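Local atomic coordinates of beta-N-acetylglucosaminidase-like protein Glycoside hydrolase family 20 (PDB entry 6YHH), a protein that probably acts as a family 20 beta-N-acetylhexosaminidase, a chitobiase that removes N-acetylglucosamine units from chitin-derived oligosaccharides. Residues 29-34 with 76-81; 39-44 with 112-117; 298-303 with 357-362; 514-519 with 611-616; 518-523 with 604-609. All coordinates share one frame; numbering follows the deposited sequence.

Contact 1: residues 29-34 with 76-81; sequences FKVNIS and LQINCT
Val31 to Ser34 run alongside Leu76 to Asn79 as neighbouring parallel strands, and because helix 40-56 lies between them in the chain they form a beta-alpha-beta crossover in the N-terminal family 20 domain. The backbone bonds follow the parallel pattern, Asn32 and Ser34 each reaching to both sides along the partner strand. Leu76 N gives to Lys30 O at 3.0 Å, Asn32 N to Leu76 O at 2.9 Å, Ile78 N to Asn32 O, Ser34 N to Ile78 O at 2.8 Å, and Cys80 N to Ser34 O at 3.1 Å.

The apolar contacts gather on the face carrying Val31, Ile33, Leu76 and Ile78, which helices 40-56 and 110-123 cover. Val31 CG2 touches Leu76 CD2 at 3.7 Å and Ile78 CD1 at 3.6 Å. Ahead of the strand, Phe29 brings CZ to 3.7 Å from Leu76 CB, while its ring also meets Phe60.

Polar side chains occupy the other face. Asn32 and Gln77 run alongside each other in the same direction, with their amide planes 55° apart. Each amide has a second grip, Asn32 OD1 on Phe71 N and Gln77 NE2 on Ala74 O, which fixes how both are turned. A bend in the Gln77 chain (chi2 -71°) swings its amide over to Asn32, where ND2 donates almost straight, at 174°, to an in-plane lone pair of Gln77 OE1, 2.9 Å away.

Contact 2: residues 39-44 with 112-117; sequences SRIFGG and GALHGL
Leu114 pushes its CD2 methyl against Gly44, 3.8 Å from CA, where two nearly parallel helices pack side by side on one face of the N-terminal alpha/beta domain's sheet. The axes of 40-44 and 112-117 run 7° apart in direction and 10.2 Å from each other. The glycine explains the fit: a CB on it would point at Leu114 and clash with CD2. One turn further on, Leu117 CD1 rests 3.7 Å from Gly44 O, so two leucines lean on the same bare piece of backbone.

Ile41 reaches the same spot from the preceding turn of its helix. With CG1 trans to the backbone N (chi1 -170°), its chain carries CD1 across to Ala113 CB at 3.9 Å and, a little further, to Leu114 CD2 at 4.2 Å. No hydrogen bond links the two segments; the contact is van der Waals packing throughout.

The next shell positions these groups. Ala113 and Leu117 also sit on Ile78 of strand 76-80, and Ile41 sits on Ile33 of strand 31-35, so both helices rest on the same sheet. Arg40 has its guanidinium held by two salt bridges, from NH1 to Asp110 and from NH2 to Asp221 of helix 210-222 in the catalytic domain. Held this way, the arginine lays its aliphatic part at about a right angle across Leu114, bringing Arg40 CD to 4.0 Å from Leu114 CD1.

Contact 3: residues 298-303 with 357-362; sequences LFDEVC and KKHGKQ
The His359 ring meets Asp300 at its edge and has the backbone oxygen of Phe299 over one face, offset toward the rim and 3.6 Å above the plane. At the edge, NE2 donates to Asp300 OD1 at 2.9 Å. The acceptor lies in the ring plane, yet the N-H points somewhat past it, with an angle of 132°. Carboxylate and ring are turned 73° against each other. Cys303 approaches the ring obliquely, SG lying 4.5 Å from the ring centroid and CB 3.7 Å from His359 CB.

Asp300 OD1 takes two donors on different lone pairs: the histidine uses the anti one, Lys358 the syn one. Lys358 NZ makes its salt bridge to this oxygen at 2.7 Å, a bend at chi3 (84°) turning the end of an otherwise extended chain toward the carboxylate. With an alanine in place of Asp300, His359 NE2 and Lys358 NZ would probably both lose their acceptor, and the lysine would be free to swing away with its charge unmatched.

Further along, water 1 donates to Cys303 O at 2.8 Å and accepts from Lys361 NZ at 3.0 Å. The same ammonium group also reaches Gly308 O and Phe306 O.

Gly360, with positive phi, ends helix 341-358 in a Schellman motif and turns the chain into strand 362-366 of the TIM-barrel catalytic domain. Helix 289-302 ends alongside, with Phe299 and Cys303 packed against Leu356 of helix 341-358 and Phe311 of strand 310-312.

Contact 4: residues 514-519 with 611-616; sequences RNIANN and PLVQPI
Leu612 reaches toward the last turn of helix 507-517, and its first side-chain atom already touches Ile516. CB lies 3.7 Å from Ile516 O and 3.9 Å from Ile516 CA, so the chain starts out against backbone. From there CG stands opposite the carbonyl carbon (chi1 -59°), and the extended second torsion sends CD1 on to Asn515. This methyl ends 3.5 Å from Asn515 ND2 and 3.9 Å from Asn515 O. It meets an amide that is tied down elsewhere: Asn515 OD1 accepts from Arg497 of the second subunit, while ND2 gives to Thr554 O and to Gly54 O of the second subunit. Leu612 itself also packs on Arg55 of that subunit, which places the contact at the dimer interface.

The helix end being met is a Schellman motif. Asn518 leaves it with positive phi, and the closing bonds run from Asn519 N to Arg514 O and from Asn518 N to Asn515 O. Ile516 O finds a partner in water 2, which donates to it at 2.8 Å and accepts from Leu612 N at 2.9 Å, a bridge that joins the two backbones although no direct hydrogen bond does.

Val613 adds a second apolar contact. Its CG2 comes within 3.7 Å of Ile516 O and 3.9 Å of Ile516 CG2, the two branched side chains crossing at about a right angle. Behind this pair, Ile516 rests on Phe556 of helix 556-559, and Val613 on Ser607 at the end of helix 583-607.

Contact 5: residues 518-523 with 604-609; sequences NNQNIK and VELSAN
Two helix ends and the start of a third come together here: the linker 518-523, between helices 507-517 and 523-529, lies against the C-terminal end of helix 583-607, with Asn518 bonded to Asn609 and Gln520 on Leu606. Asn518 ND2 donates to Asn609 O at 2.9 Å, entering nearly in line with the C=O bond, at an N-H angle of 152°. Its CG is trans to the backbone N (chi1 -161°), which places the amide beside Asn609, beyond the end of helix 583-607. With a leucine in place of Asn518, Asn609 O would probably be left without this donor and the chain after helix 583-607 with one tie fewer to the linker.

Leu606 supplies the packing. Its CD2 touches Gln520 CB at 3.6 Å and lies 3.5 Å from Asn521 O, with Leu606 CD1 3.8 Å from the same oxygen; the leucine and glutamine chains pass in opposing directions. On its own helix, Ser607 OG turns back to donate to Val604 O at 2.7 Å.

At the far end of the linker, Asn521 OD1 accepts from Lys523 N at 3.0 Å, an Asx turn that supplies the capping bond at the start of helix 523-529.

From the N terminus, contact 1 closes the loop from strand 31-35 through helix 40-56 to strand 76-80. Contact 2 crosses it, closing a loop from 39-44, inside the first, to 112-117 beyond it; the two touch through Cys80 and Ala113, joining sheet to helices in one domain. Contact 3 follows in series, closing the chain between 303 and 357 and tying the end of helix 289-302 to the turn between helix 341-358 and strand 362-366 in the catalytic barrel. Contacts 4 and 5, on the opposite side of the chain's centre from contact 3, share Asn518 and Asn519 and close the helical excursion that returns at 604-609 for contact 5 and 611-616 for contact 4, beside the second subunit.

Contact 1: residues 29-34 with 76-81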
# COMPACT_ATOMS: atom_id res chain seq x y z
N PHE A 29 -24.93 -12.26 -14.81
CA PHE A 29 -23.61 -12.51 -15.32
C PHE A 29 -22.79 -13.59 -14.64
O PHE A 29 -22.59 -13.58 -13.40
CB PHE A 29 -22.82 -11.22 -15.35
CG PHE A 29 -21.50 -11.29 -16.09
CD1 PHE A 29 -21.47 -11.18 -17.48
CD2 PHE A 29 -20.30 -11.44 -15.43
CE1 PHE A 29 -20.27 -11.23 -18.15
CE2 PHE A 29 -19.08 -11.45 -16.13
CZ PHE A 29 -19.09 -11.39 -17.49
N LYS A 30 -22.31 -14.51 -15.47
CA LYS A 30 -21.43 -15.58 -15.09
C LYS A 30 -20.39 -15.87 -16.16
O LYS A 30 -20.57 -15.49 -17.34
CB LYS A 30 -22.28 -16.88 -14.81
CG LYS A 30 -23.22 -16.79 -13.64
CD LYS A 30 -23.97 -18.11 -13.37
CE LYS A 30 -25.30 -18.17 -14.16
NZ LYS A 30 -26.36 -17.08 -14.12
N VAL A 31 -19.34 -16.57 -15.75
CA VAL A 31 -18.23 -16.97 -16.58
C VAL A 31 -18.03 -18.48 -16.58
O VAL A 31 -18.18 -19.18 -15.58
CB VAL A 31 -16.91 -16.23 -16.19
CG1 VAL A 31 -16.44 -16.64 -14.82
CG2 VAL A 31 -15.82 -16.46 -17.22
N ASN A 32 -17.64 -18.97 -17.75
CA ASN A 32 -17.36 -20.39 -17.99
C ASN A 32 -16.11 -20.51 -18.82
O ASN A 32 -15.92 -19.65 -19.71
CB ASN A 32 -18.52 -20.99 -18.80
CG ASN A 32 -18.43 -22.50 -18.87
OD1 ASN A 32 -18.39 -23.18 -17.84
ND2 ASN A 32 -18.36 -23.03 -20.13
N ILE A 33 -15.34 -21.53 -18.53
CA ILE A 33 -14.08 -21.77 -19.17
C ILE A 33 -14.10 -23.18 -19.79
O ILE A 33 -14.49 -24.15 -19.11
CB ILE A 33 -12.89 -21.72 -18.20
CG1 ILE A 33 -12.90 -20.42 -17.36
CG2 ILE A 33 -11.59 -21.84 -18.96
CD1 ILE A 33 -11.91 -20.53 -16.24
N SER A 34 -13.60 -23.28 -21.01
CA SER A 34 -13.58 -24.54 -21.75
C SER A 34 -12.29 -24.76 -22.49
O SER A 34 -11.40 -23.88 -22.58
CB SER A 34 -14.75 -24.60 -22.72
OG SER A 34 -14.60 -23.65 -23.75
N LEU A 76 -20.45 -15.17 -20.35
CA LEU A 76 -19.04 -15.06 -20.79
C LEU A 76 -18.43 -16.41 -20.89
O LEU A 76 -18.29 -17.15 -19.89
CB LEU A 76 -18.18 -14.13 -19.85
CG LEU A 76 -16.68 -14.08 -20.23
CD1 LEU A 76 -16.35 -13.46 -21.58
CD2 LEU A 76 -15.97 -13.31 -19.13
N GLN A 77 -18.04 -16.77 -22.11
CA GLN A 77 -17.36 -18.06 -22.42
C GLN A 77 -15.96 -17.79 -22.83
O GLN A 77 -15.74 -16.91 -23.67
CB GLN A 77 -18.04 -18.74 -23.63
CG GLN A 77 -19.45 -19.13 -23.35
CD GLN A 77 -19.53 -20.30 -22.39
OE1 GLN A 77 -18.65 -21.20 -22.37
NE2 GLN A 77 -20.61 -20.29 -21.55
N ILE A 78 -15.05 -18.53 -22.22
CA ILE A 78 -13.66 -18.43 -22.45
C ILE A 78 -13.17 -19.82 -22.89
O ILE A 78 -13.18 -20.75 -22.10
CB ILE A 78 -12.92 -18.00 -21.18
CG1 ILE A 78 -13.49 -16.69 -20.61
CG2 ILE A 78 -11.45 -17.91 -21.46
CD1 ILE A 78 -12.91 -16.42 -19.26
N ASN A 79 -12.70 -19.90 -24.14
CA ASN A 79 -12.24 -21.17 -24.73
C ASN A 79 -10.74 -21.03 -25.03
O ASN A 79 -10.33 -20.08 -25.72
CB ASN A 79 -12.91 -21.44 -26.05
CG ASN A 79 -14.43 -21.39 -25.99
OD1 ASN A 79 -15.10 -20.62 -26.73
ND2 ASN A 79 -15.00 -22.22 -25.13
N CYS A 80 -9.94 -21.93 -24.49
CA CYS A 80 -8.53 -22.01 -24.72
C CYS A 80 -8.13 -23.34 -25.37
O CYS A 80 -8.45 -24.40 -24.78
CB CYS A 80 -7.71 -21.92 -23.46
SG CYS A 80 -8.05 -20.37 -22.54
N THR A 81 -7.35 -23.31 -26.44
CA THR A 81 -7.07 -24.56 -27.17
C THR A 81 -6.09 -25.42 -26.44
O THR A 81 -6.30 -26.65 -26.32
CB THR A 81 -6.65 -24.26 -28.63
OG1 THR A 81 -7.67 -23.48 -29.26
CG2 THR A 81 -6.42 -25.59 -29.41

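Contact 2: residues 39-44 with 112-117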
# COMPACT_ATOMS: atom_id res chain seq x y z
N SER A 39 -3.72 -24.29 -15.81
CA SER A 39 -4.47 -23.90 -14.60
C SER A 39 -4.35 -22.45 -14.17
O SER A 39 -5.18 -21.95 -13.41
CB SER A 39 -4.06 -24.80 -13.42
OG SER A 39 -2.68 -24.71 -13.14
N ARG A 40 -3.38 -21.70 -14.69
CA ARG A 40 -3.31 -20.25 -14.38
C ARG A 40 -4.53 -19.50 -14.83
O ARG A 40 -4.85 -18.41 -14.35
CB ARG A 40 -2.06 -19.64 -15.02
CG ARG A 40 -2.07 -19.51 -16.55
CD ARG A 40 -0.84 -18.79 -17.16
NE ARG A 40 0.42 -19.48 -16.82
CZ ARG A 40 0.95 -20.49 -17.47
NH1 ARG A 40 0.35 -20.94 -18.59
NH2 ARG A 40 2.02 -21.09 -16.99
N ILE A 41 -5.32 -20.14 -15.71
CA ILE A 41 -6.54 -19.46 -16.15
C ILE A 41 -7.52 -19.24 -14.98
O ILE A 41 -8.31 -18.27 -15.01
CB ILE A 41 -7.22 -20.23 -17.35
CG1 ILE A 41 -8.33 -19.45 -18.00
CG2 ILE A 41 -7.82 -21.53 -16.81
CD1 ILE A 41 -7.93 -18.16 -18.70
N PHE A 42 -7.53 -20.12 -13.98
CA PHE A 42 -8.56 -20.08 -12.92
C PHE A 42 -8.46 -18.83 -12.03
O PHE A 42 -9.41 -18.12 -11.84
CB PHE A 42 -8.59 -21.38 -12.12
CG PHE A 42 -8.92 -22.58 -13.00
CD1 PHE A 42 -10.09 -22.61 -13.76
CD2 PHE A 42 -8.00 -23.61 -13.11
CE1 PHE A 42 -10.37 -23.73 -14.59
CE2 PHE A 42 -8.28 -24.71 -13.92
CZ PHE A 42 -9.43 -24.74 -14.65
N GLY A 43 -7.24 -18.57 -11.59
CA GLY A 43 -7.06 -17.37 -10.75
C GLY A 43 -7.30 -16.15 -11.62
O GLY A 43 -7.84 -15.12 -11.12
N GLY A 44 -6.82 -16.16 -12.84
CA GLY A 44 -7.03 -14.95 -13.72
C GLY A 44 -8.47 -14.61 -13.96
O GLY A 44 -8.84 -13.44 -13.99
N GLY A 112 -3.26 -15.87 -24.17
CA GLY A 112 -4.15 -14.98 -24.90
C GLY A 112 -5.45 -14.69 -24.20
O GLY A 112 -5.95 -13.57 -24.22
N ALA A 113 -6.03 -15.69 -23.54
CA ALA A 113 -7.28 -15.43 -22.80
C ALA A 113 -7.09 -14.46 -21.64
O ALA A 113 -7.94 -13.63 -21.41
CB ALA A 113 -7.90 -16.70 -22.31
N LEU A 114 -5.98 -14.59 -20.92
CA LEU A 114 -5.67 -13.63 -19.85
C LEU A 114 -5.60 -12.21 -20.41
O LEU A 114 -6.09 -11.27 -19.83
CB LEU A 114 -4.38 -13.98 -19.13
CG LEU A 114 -4.46 -15.22 -18.28
CD1 LEU A 114 -3.12 -15.53 -17.70
CD2 LEU A 114 -5.50 -15.12 -17.18
N HIS A 115 -4.98 -12.05 -21.57
CA HIS A 115 -4.93 -10.76 -22.20
C HIS A 115 -6.33 -10.28 -22.56
O HIS A 115 -6.70 -9.09 -22.41
CB HIS A 115 -4.06 -10.79 -23.50
CG HIS A 115 -2.60 -11.10 -23.29
ND1 HIS A 115 -1.86 -10.66 -22.18
CD2 HIS A 115 -1.73 -11.77 -24.07
CE1 HIS A 115 -0.61 -11.07 -22.30
NE2 HIS A 115 -0.50 -11.72 -23.46
N GLY A 116 -7.13 -11.19 -23.10
CA GLY A 116 -8.47 -10.77 -23.51
C GLY A 116 -9.33 -10.31 -22.39
O GLY A 116 -10.20 -9.45 -22.58
N LEU A 117 -9.12 -10.89 -21.19
CA LEU A 117 -9.86 -10.41 -20.05
C LEU A 117 -9.54 -8.93 -19.73
O LEU A 117 -10.40 -8.15 -19.34
CB LEU A 117 -9.56 -11.26 -18.83
CG LEU A 117 -10.06 -12.73 -18.86
CD1 LEU A 117 -9.44 -13.43 -17.64
CD2 LEU A 117 -11.55 -12.73 -18.95

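Contact 3: residues 298-303 with 357-362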
# COMPACT_ATOMS: atom_id res chain seq x y z
N LEU A 298 27.26 -19.27 -6.62
CA LEU A 298 26.07 -18.41 -6.66
C LEU A 298 25.05 -18.79 -7.66
O LEU A 298 23.88 -18.84 -7.34
CB LEU A 298 26.47 -16.95 -6.80
CG LEU A 298 27.12 -16.45 -5.52
CD1 LEU A 298 27.71 -15.09 -5.79
CD2 LEU A 298 26.13 -16.31 -4.37
N PHE A 299 25.46 -19.11 -8.89
CA PHE A 299 24.51 -19.60 -9.88
C PHE A 299 23.93 -20.94 -9.44
O PHE A 299 22.78 -21.21 -9.62
CB PHE A 299 25.16 -19.72 -11.25
CG PHE A 299 25.57 -18.41 -11.84
CD1 PHE A 299 24.72 -17.32 -11.86
CD2 PHE A 299 26.84 -18.27 -12.43
CE1 PHE A 299 25.11 -16.11 -12.39
CE2 PHE A 299 27.25 -17.05 -12.97
CZ PHE A 299 26.40 -15.96 -12.94
N ASP A 300 24.75 -21.80 -8.86
CA ASP A 300 24.20 -23.06 -8.40
C ASP A 300 23.08 -22.89 -7.38
O ASP A 300 22.15 -23.70 -7.35
CB ASP A 300 25.29 -23.89 -7.70
CG ASP A 300 26.25 -24.57 -8.63
OD1 ASP A 300 26.01 -24.64 -9.81
OD2 ASP A 300 27.33 -25.03 -8.05
N GLU A 301 23.18 -21.86 -6.55
CA GLU A 301 22.15 -21.54 -5.55
C GLU A 301 20.96 -20.74 -6.08
O GLU A 301 19.81 -21.01 -5.71
CB GLU A 301 22.80 -20.87 -4.39
CG GLU A 301 21.89 -20.79 -3.21
CD GLU A 301 22.50 -20.18 -1.97
OE1 GLU A 301 23.54 -19.50 -1.97
OE2 GLU A 301 21.73 -20.38 -0.98
N VAL A 302 21.25 -19.81 -6.96
CA VAL A 302 20.27 -18.86 -7.43
C VAL A 302 19.50 -19.28 -8.68
O VAL A 302 18.29 -19.09 -8.79
CB VAL A 302 20.93 -17.51 -7.67
CG1 VAL A 302 19.88 -16.52 -8.23
CG2 VAL A 302 21.47 -16.87 -6.41
N CYS A 303 20.17 -19.93 -9.63
CA CYS A 303 19.48 -20.29 -10.88
C CYS A 303 18.25 -21.19 -10.65
O CYS A 303 17.28 -21.04 -11.33
CB CYS A 303 20.40 -20.93 -11.90
SG CYS A 303 21.63 -19.82 -12.56
N LYS A 357 24.59 -22.34 -18.65
CA LYS A 357 24.00 -23.40 -19.49
C LYS A 357 23.82 -24.70 -18.69
O LYS A 357 22.92 -25.51 -18.95
CB LYS A 357 24.89 -23.65 -20.67
CG LYS A 357 24.21 -24.51 -21.76
CD LYS A 357 24.89 -24.51 -23.08
CE LYS A 357 23.98 -25.15 -24.11
NZ LYS A 357 24.78 -25.08 -25.35
N LYS A 358 24.67 -24.91 -17.70
CA LYS A 358 24.60 -26.08 -16.84
C LYS A 358 23.24 -26.09 -16.09
O LYS A 358 22.68 -27.16 -15.80
CB LYS A 358 25.67 -25.99 -15.79
CG LYS A 358 25.81 -27.21 -14.91
CD LYS A 358 26.90 -27.02 -13.87
CE LYS A 358 26.40 -26.29 -12.67
NZ LYS A 358 27.39 -26.17 -11.55
N HIS A 359 22.68 -24.90 -15.87
CA HIS A 359 21.33 -24.77 -15.24
C HIS A 359 20.19 -24.63 -16.25
O HIS A 359 19.05 -24.38 -15.83
CB HIS A 359 21.36 -23.59 -14.24
CG HIS A 359 22.35 -23.80 -13.13
ND1 HIS A 359 22.16 -24.76 -12.17
CD2 HIS A 359 23.55 -23.24 -12.86
CE1 HIS A 359 23.22 -24.80 -11.38
NE2 HIS A 359 24.07 -23.88 -11.76
N GLY A 360 20.53 -24.70 -17.53
CA GLY A 360 19.60 -24.58 -18.61
C GLY A 360 19.26 -23.17 -19.02
O GLY A 360 18.19 -22.90 -19.57
N LYS A 361 20.19 -22.26 -18.73
CA LYS A 361 19.92 -20.82 -18.99
C LYS A 361 20.76 -20.25 -20.06
O LYS A 361 21.96 -20.58 -20.23
CB LYS A 361 20.16 -19.99 -17.72
CG LYS A 361 19.59 -20.61 -16.46
CD LYS A 361 18.06 -20.77 -16.57
CE LYS A 361 17.47 -21.37 -15.32
NZ LYS A 361 16.03 -21.76 -15.47
N GLN A 362 20.12 -19.39 -20.81
CA GLN A 362 20.76 -18.56 -21.79
C GLN A 362 21.19 -17.24 -21.18
O GLN A 362 20.55 -16.75 -20.26
CB GLN A 362 19.80 -18.24 -22.90
CG GLN A 362 19.47 -19.45 -23.78
CD GLN A 362 18.21 -19.31 -24.60
OE1 GLN A 362 18.12 -18.52 -25.57
NE2 GLN A 362 17.20 -20.10 -24.25
O HOH W 1 15.87 -23.02 -12.79

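Contact 4: residues 514-519 with 611-616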
# COMPACT_ATOMS: atom_id res chain seq x y z
N ARG A 514 0.05 16.14 2.02
CA ARG A 514 -0.31 16.36 3.46
C ARG A 514 0.93 16.55 4.31
O ARG A 514 0.96 17.47 5.18
CB ARG A 514 -1.20 15.25 4.00
CG ARG A 514 -2.67 15.43 3.57
CD ARG A 514 -3.54 14.34 4.23
NE ARG A 514 -3.37 12.99 3.66
CZ ARG A 514 -3.96 12.51 2.57
NH1 ARG A 514 -4.73 13.26 1.82
NH2 ARG A 514 -3.70 11.27 2.18
N ASN A 515 1.97 15.79 4.05
CA ASN A 515 3.23 15.99 4.77
C ASN A 515 3.76 17.43 4.52
O ASN A 515 4.15 18.12 5.45
CB ASN A 515 4.25 14.95 4.30
CG ASN A 515 5.57 15.15 5.01
OD1 ASN A 515 5.61 15.10 6.24
ND2 ASN A 515 6.65 15.37 4.23
N ILE A 516 3.80 17.83 3.28
CA ILE A 516 4.31 19.12 2.92
C ILE A 516 3.48 20.28 3.57
O ILE A 516 4.08 21.25 4.07
CB ILE A 516 4.35 19.29 1.40
CG1 ILE A 516 5.41 18.38 0.85
CG2 ILE A 516 4.54 20.71 0.95
CD1 ILE A 516 5.25 18.31 -0.70
N ALA A 517 2.15 20.09 3.54
CA ALA A 517 1.22 21.10 4.04
C ALA A 517 1.02 21.01 5.54
O ALA A 517 0.20 21.74 6.04
CB ALA A 517 -0.11 20.96 3.31
N ASN A 518 1.67 20.10 6.27
CA ASN A 518 1.39 19.95 7.67
C ASN A 518 -0.08 19.67 7.90
O ASN A 518 -0.69 20.15 8.88
CB ASN A 518 1.83 21.17 8.49
CG ASN A 518 1.97 20.87 9.95
OD1 ASN A 518 2.04 19.72 10.40
ND2 ASN A 518 2.00 21.94 10.74
N ASN A 519 -0.67 18.86 7.03
CA ASN A 519 -2.06 18.36 7.14
C ASN A 519 -3.09 19.44 7.10
O ASN A 519 -4.21 19.24 7.55
CB ASN A 519 -2.27 17.49 8.39
CG ASN A 519 -3.48 16.59 8.31
OD1 ASN A 519 -3.87 16.10 7.26
ND2 ASN A 519 -4.10 16.38 9.46
N PRO A 611 6.80 24.55 7.10
CA PRO A 611 8.09 24.83 6.58
C PRO A 611 8.38 24.19 5.22
O PRO A 611 9.23 24.71 4.48
CB PRO A 611 9.06 24.32 7.70
CG PRO A 611 8.24 24.43 8.96
CD PRO A 611 6.84 24.05 8.48
N LEU A 612 7.80 22.99 4.95
CA LEU A 612 8.11 22.32 3.70
C LEU A 612 7.47 23.01 2.48
O LEU A 612 7.71 22.60 1.35
CB LEU A 612 7.73 20.85 3.74
CG LEU A 612 8.42 20.02 4.84
CD1 LEU A 612 7.93 18.61 4.75
CD2 LEU A 612 9.87 20.11 4.77
N VAL A 613 6.64 24.03 2.69
CA VAL A 613 6.14 24.86 1.60
C VAL A 613 7.16 25.96 1.20
O VAL A 613 7.18 26.43 0.08
CB VAL A 613 4.74 25.42 1.98
CG1 VAL A 613 4.28 26.45 0.95
CG2 VAL A 613 3.69 24.30 2.07
N GLN A 614 8.06 26.30 2.11
CA GLN A 614 9.02 27.36 1.85
C GLN A 614 9.84 27.17 0.57
O GLN A 614 10.06 28.10 -0.18
CB GLN A 614 9.96 27.56 3.05
CG GLN A 614 9.27 28.07 4.33
CD GLN A 614 8.69 29.51 4.22
OE1 GLN A 614 9.23 30.35 3.50
NE2 GLN A 614 7.68 29.80 4.99
N PRO A 615 10.28 25.93 0.30
CA PRO A 615 11.08 25.79 -0.95
C PRO A 615 10.32 26.06 -2.24
O PRO A 615 10.96 26.34 -3.24
CB PRO A 615 11.58 24.36 -0.91
CG PRO A 615 11.47 23.94 0.53
CD PRO A 615 10.32 24.72 1.14
N ILE A 616 9.00 25.98 -2.22
CA ILE A 616 8.29 26.21 -3.43
C ILE A 616 7.81 27.63 -3.57
O ILE A 616 7.48 28.04 -4.67
CB ILE A 616 7.13 25.27 -3.72
CG1 ILE A 616 6.10 25.34 -2.69
CG2 ILE A 616 7.69 23.85 -3.87
CD1 ILE A 616 4.87 24.49 -3.04
O HOH W 2 5.63 21.62 6.38

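Contact 5: residues 518-523 with 604-609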
# COMPACT_ATOMS: atom_id res chain seq x y z
N ASN A 518 1.67 20.10 6.27
CA ASN A 518 1.39 19.95 7.67
C ASN A 518 -0.08 19.67 7.90
O ASN A 518 -0.69 20.15 8.88
CB ASN A 518 1.83 21.17 8.49
CG ASN A 518 1.97 20.87 9.95
OD1 ASN A 518 2.04 19.72 10.40
ND2 ASN A 518 2.00 21.94 10.74
N ASN A 519 -0.67 18.86 7.03
CA ASN A 519 -2.06 18.36 7.14
C ASN A 519 -3.09 19.44 7.10
O ASN A 519 -4.21 19.24 7.55
CB ASN A 519 -2.27 17.49 8.39
CG ASN A 519 -3.48 16.59 8.31
OD1 ASN A 519 -3.87 16.10 7.26
ND2 ASN A 519 -4.10 16.38 9.46
N GLN A 520 -2.73 20.59 6.53
CA GLN A 520 -3.69 21.61 6.17
C GLN A 520 -4.34 21.24 4.84
O GLN A 520 -4.06 20.15 4.27
CB GLN A 520 -2.97 22.97 6.08
CG GLN A 520 -2.28 23.42 7.38
CD GLN A 520 -1.42 24.66 7.14
OE1 GLN A 520 -0.26 24.60 6.71
NE2 GLN A 520 -2.05 25.80 7.31
N ASN A 521 -5.28 22.06 4.36
CA ASN A 521 -5.94 21.84 3.12
C ASN A 521 -4.93 21.76 1.98
O ASN A 521 -4.18 22.73 1.84
CB ASN A 521 -6.90 23.00 2.88
CG ASN A 521 -7.79 22.81 1.70
OD1 ASN A 521 -7.52 22.07 0.75
ND2 ASN A 521 -8.88 23.55 1.72
N ILE A 522 -4.90 20.66 1.25
CA ILE A 522 -3.84 20.47 0.22
C ILE A 522 -4.19 21.03 -1.13
O ILE A 522 -3.40 20.95 -2.03
CB ILE A 522 -3.34 19.01 0.10
CG1 ILE A 522 -4.48 18.08 -0.37
CG2 ILE A 522 -2.75 18.54 1.41
CD1 ILE A 522 -4.08 16.64 -0.68
N LYS A 523 -5.36 21.65 -1.26
CA LYS A 523 -5.81 22.10 -2.58
C LYS A 523 -4.77 22.93 -3.35
O LYS A 523 -4.50 22.62 -4.52
CB LYS A 523 -7.10 22.86 -2.48
CG LYS A 523 -7.64 23.42 -3.82
CD LYS A 523 -9.02 24.07 -3.61
CE LYS A 523 -9.81 24.42 -4.86
NZ LYS A 523 -9.31 25.67 -5.49
N VAL A 604 1.08 30.72 0.13
CA VAL A 604 1.56 31.68 1.16
C VAL A 604 0.78 31.51 2.48
O VAL A 604 1.39 31.45 3.58
CB VAL A 604 1.53 33.12 0.61
CG1 VAL A 604 1.76 34.13 1.71
CG2 VAL A 604 2.61 33.28 -0.49
N GLU A 605 -0.51 31.32 2.38
CA GLU A 605 -1.37 31.09 3.56
C GLU A 605 -0.86 29.81 4.24
O GLU A 605 -0.65 29.79 5.49
CB GLU A 605 -2.82 30.87 3.21
CG GLU A 605 -3.57 32.03 2.66
CD GLU A 605 -5.06 31.63 2.68
OE1 GLU A 605 -5.69 31.68 3.73
OE2 GLU A 605 -5.58 31.17 1.67
N LEU A 606 -0.69 28.72 3.48
CA LEU A 606 -0.22 27.46 4.09
C LEU A 606 1.08 27.56 4.79
O LEU A 606 1.33 26.93 5.85
CB LEU A 606 -0.09 26.33 3.06
CG LEU A 606 -1.36 25.81 2.41
CD1 LEU A 606 -1.01 24.79 1.36
CD2 LEU A 606 -2.37 25.31 3.41
N SER A 607 2.02 28.33 4.16
CA SER A 607 3.36 28.42 4.66
C SER A 607 3.55 28.94 6.08
O SER A 607 4.55 28.58 6.74
CB SER A 607 4.22 29.22 3.70
OG SER A 607 3.99 30.62 3.89
N ALA A 608 2.51 29.65 6.63
CA ALA A 608 2.57 30.13 8.00
C ALA A 608 2.78 29.01 8.99
O ALA A 608 3.38 29.23 10.05
CB ALA A 608 1.30 30.91 8.28
N ASN A 609 2.28 27.82 8.65
CA ASN A 609 2.40 26.65 9.53
C ASN A 609 2.96 25.41 8.79
O ASN A 609 2.58 24.28 9.13
CB ASN A 609 1.05 26.34 10.15
CG ASN A 609 1.14 25.31 11.32
OD1 ASN A 609 2.13 25.22 12.07
ND2 ASN A 609 0.03 24.57 11.52